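Local coordinates for glutamine amidotransferase type-2 domain-containing protein (Pseudomonas aeruginosa PAO1, PDB 1TE5) that is of unknown function but probably acts as a class II glutamine amidotransferase of the Ntn-hydrolase clan, releasing ammonia from glutamine, at residues 146-150 and 151-155. Numbering follows the deposited sequence.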
ATOM      1  N   GLU A 146      -4.566 -15.110 -19.020  1.00 54.35           N
ATOM      2  CA  GLU A 146      -3.166 -15.344 -18.703  1.00 55.21           C
ATOM      3  C   GLU A 146      -2.293 -14.166 -19.128  1.00 55.44           C
ATOM      4  O   GLU A 146      -2.619 -13.457 -20.085  1.00 54.49           O
ATOM      5  CB  GLU A 146      -2.674 -16.631 -19.375  1.00 57.08           C
ATOM      6  CG  GLU A 146      -3.311 -17.905 -18.828  1.00 57.10           C
ATOM      7  CD  GLU A 146      -3.152 -18.046 -17.316  1.00 56.42           C
ATOM      8  OE1 GLU A 146      -2.003 -18.153 -16.832  1.00 57.07           O
ATOM      9  OE2 GLU A 146      -4.182 -18.051 -16.612  1.00 53.55           O
ATOM     10  N   PRO A 147      -1.190 -13.925 -18.393  1.00 55.52           N
ATOM     11  CA  PRO A 147      -0.248 -12.843 -18.669  1.00 56.04           C
ATOM     12  C   PRO A 147       0.089 -12.772 -20.151  1.00 55.74           C
ATOM     13  O   PRO A 147       0.455 -13.774 -20.770  1.00 57.36           O
ATOM     14  CB  PRO A 147       0.964 -13.242 -17.834  1.00 56.64           C
ATOM     15  CG  PRO A 147       0.322 -13.789 -16.618  1.00 55.60           C
ATOM     16  CD  PRO A 147      -0.777 -14.666 -17.187  1.00 56.72           C
ATOM     17  N   VAL A 148      -0.038 -11.577 -20.706  1.00 54.62           N
ATOM     18  CA  VAL A 148       0.222 -11.352 -22.115  1.00 52.69           C
ATOM     19  C   VAL A 148       1.114 -10.101 -22.255  1.00 51.94           C
ATOM     20  O   VAL A 148       1.031  -9.180 -21.431  1.00 52.29           O
ATOM     21  CB  VAL A 148      -1.139 -11.198 -22.861  1.00 54.36           C
ATOM     22  CG1 VAL A 148      -1.626  -9.754 -22.849  1.00 52.64           C
ATOM     23  CG2 VAL A 148      -1.056 -11.768 -24.255  1.00 57.10           C
ATOM     24  N   PRO A 149       2.050 -10.096 -23.227  1.00 49.56           N
ATOM     25  CA  PRO A 149       2.930  -8.939 -23.420  1.00 46.73           C
ATOM     26  C   PRO A 149       2.142  -7.633 -23.572  1.00 44.43           C
ATOM     27  O   PRO A 149       0.978  -7.644 -23.968  1.00 42.41           O
ATOM     28  CB  PRO A 149       3.695  -9.316 -24.677  1.00 48.00           C
ATOM     29  CG  PRO A 149       3.852 -10.797 -24.507  1.00 47.78           C
ATOM     30  CD  PRO A 149       2.452 -11.201 -24.117  1.00 50.12           C
ATOM     31  N   VAL A 150       2.795  -6.515 -23.269  1.00 44.06           N
ATOM     32  CA  VAL A 150       2.172  -5.188 -23.302  1.00 41.51           C
ATOM     33  C   VAL A 150       1.402  -4.815 -24.563  1.00 38.88           C
ATOM     34  O   VAL A 150       0.305  -4.268 -24.482  1.00 34.78           O
ATOM     35  CB  VAL A 150       3.197  -4.048 -23.034  1.00 40.30           C
ATOM     36  CG1 VAL A 150       2.542  -2.962 -22.219  1.00 37.85           C
ATOM     37  CG2 VAL A 150       4.442  -4.573 -22.338  1.00 44.64           C
ATOM     38  N   GLU A 151       2.018  -5.045 -25.717  1.00 39.71           N
ATOM     39  CA  GLU A 151       1.402  -4.709 -26.989  1.00 42.28           C
ATOM     40  C   GLU A 151       0.075  -5.402 -27.198  1.00 42.71           C
ATOM     41  O   GLU A 151      -0.802  -4.867 -27.878  1.00 43.57           O
ATOM     42  CB  GLU A 151       2.333  -5.042 -28.152  1.00 47.11           C
ATOM     43  CG  GLU A 151       3.506  -4.087 -28.334  1.00 53.10           C
ATOM     44  CD  GLU A 151       4.585  -4.240 -27.282  1.00 58.40           C
ATOM     45  OE1 GLU A 151       5.480  -3.372 -27.270  1.00 59.81           O
ATOM     46  OE2 GLU A 151       4.551  -5.211 -26.484  1.00 60.37           O
ATOM     47  N   VAL A 152      -0.046  -6.613 -26.664  1.00 40.73           N
ATOM     48  CA  VAL A 152      -1.278  -7.385 -26.787  1.00 44.77           C
ATOM     49  C   VAL A 152      -2.409  -6.743 -25.980  1.00 43.31           C
ATOM     50  O   VAL A 152      -3.499  -6.503 -26.511  1.00 42.89           O
ATOM     51  CB  VAL A 152      -1.094  -8.848 -26.314  1.00 47.55           C
ATOM     52  CG1 VAL A 152      -2.354  -9.652 -26.594  1.00 48.35           C
ATOM     53  CG2 VAL A 152       0.103  -9.479 -27.003  1.00 48.49           C
ATOM     54  N   LEU A 153      -2.157  -6.486 -24.699  1.00 40.43           N
ATOM     55  CA  LEU A 153      -3.168  -5.872 -23.846  1.00 40.39           C
ATOM     56  C   LEU A 153      -3.309  -4.361 -24.058  1.00 38.16           C
ATOM     57  O   LEU A 153      -4.160  -3.728 -23.442  1.00 39.72           O
ATOM     58  CB  LEU A 153      -2.881  -6.178 -22.374  1.00 39.70           C
ATOM     59  CG  LEU A 153      -1.756  -5.400 -21.697  1.00 42.10           C
ATOM     60  CD1 LEU A 153      -2.357  -4.345 -20.783  1.00 46.48           C
ATOM     61  CD2 LEU A 153      -0.892  -6.352 -20.897  1.00 43.67           C
ATOM     62  N   LEU A 154      -2.473  -3.783 -24.916  1.00 36.94           N
ATOM     63  CA  LEU A 154      -2.529  -2.348 -25.187  1.00 37.75           C
ATOM     64  C   LEU A 154      -3.870  -1.902 -25.773  1.00 38.47           C
ATOM     65  O   LEU A 154      -4.428  -0.897 -25.331  1.00 36.89           O
ATOM     66  CB  LEU A 154      -1.390  -1.922 -26.120  1.00 39.96           C
ATOM     67  CG  LEU A 154      -0.445  -0.801 -25.675  1.00 39.60           C
ATOM     68  CD1 LEU A 154       0.645  -0.606 -26.720  1.00 34.21           C
ATOM     69  CD2 LEU A 154      -1.219   0.486 -25.462  1.00 38.21           C
ATOM     70  N   PRO A 155      -4.395  -2.622 -26.791  1.00 38.99           N
ATOM     71  CA  PRO A 155      -5.678  -2.241 -27.395  1.00 37.56           C
ATOM     72  C   PRO A 155      -6.829  -2.156 -26.402  1.00 38.75           C
ATOM     73  O   PRO A 155      -7.673  -1.272 -26.517  1.00 40.04           O
ATOM     74  CB  PRO A 155      -5.908  -3.345 -28.422  1.00 37.71           C
ATOM     75  CG  PRO A 155      -4.524  -3.689 -28.850  1.00 36.69           C
ATOM     76  CD  PRO A 155      -3.800  -3.752 -27.529  1.00 36.62           C
TER
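Val148 and Val152 meet methyl against methyl, with Val148 CG2 pressed to 3.4 Å from Val152 CG1, closer than normal van der Waals contact. The two side chains cross at about a right angle, and Val152 CG1 stands opposite its own backbone N (chi1 -174°), which turns that branch back onto the preceding loop. The other methyl of Val148, CG1, lies 3.6 Å from Val152 CB and 3.8 Å from Leu153 CB, bridging neighbouring residues of the first helical turn. Beside this pair the Pro149 ring runs alongside Val152, its CD 4.1 Å from Val152 CG2. Phe144, from the loop that follows helix 128-143, touches both Val152 and Leu153. Residues 151-155 lie in the first part of helix 150-165, which the chain enters from the loop after helix 128-143; on strand 243-247 of the six-stranded antiparallel sheet, Val150 touches Leu245 and Trp247, and Leu154 touches Trp243 and Leu245. At the polar edge, Pro149 O receives a weak, strongly bent hydrogen bond (132°) from Val152 N at 3.1 Å. A second weak bond reaches Pro149 O from Leu153 N, longer at 3.4 Å but straighter (164°). Glu151, its chain bent at chi2, folds back so that OE2 comes within 3.9 Å of Val150 CB. Farther out along the loop, Glu146 OE2 forms a salt bridge with Arg122 of the second subunit.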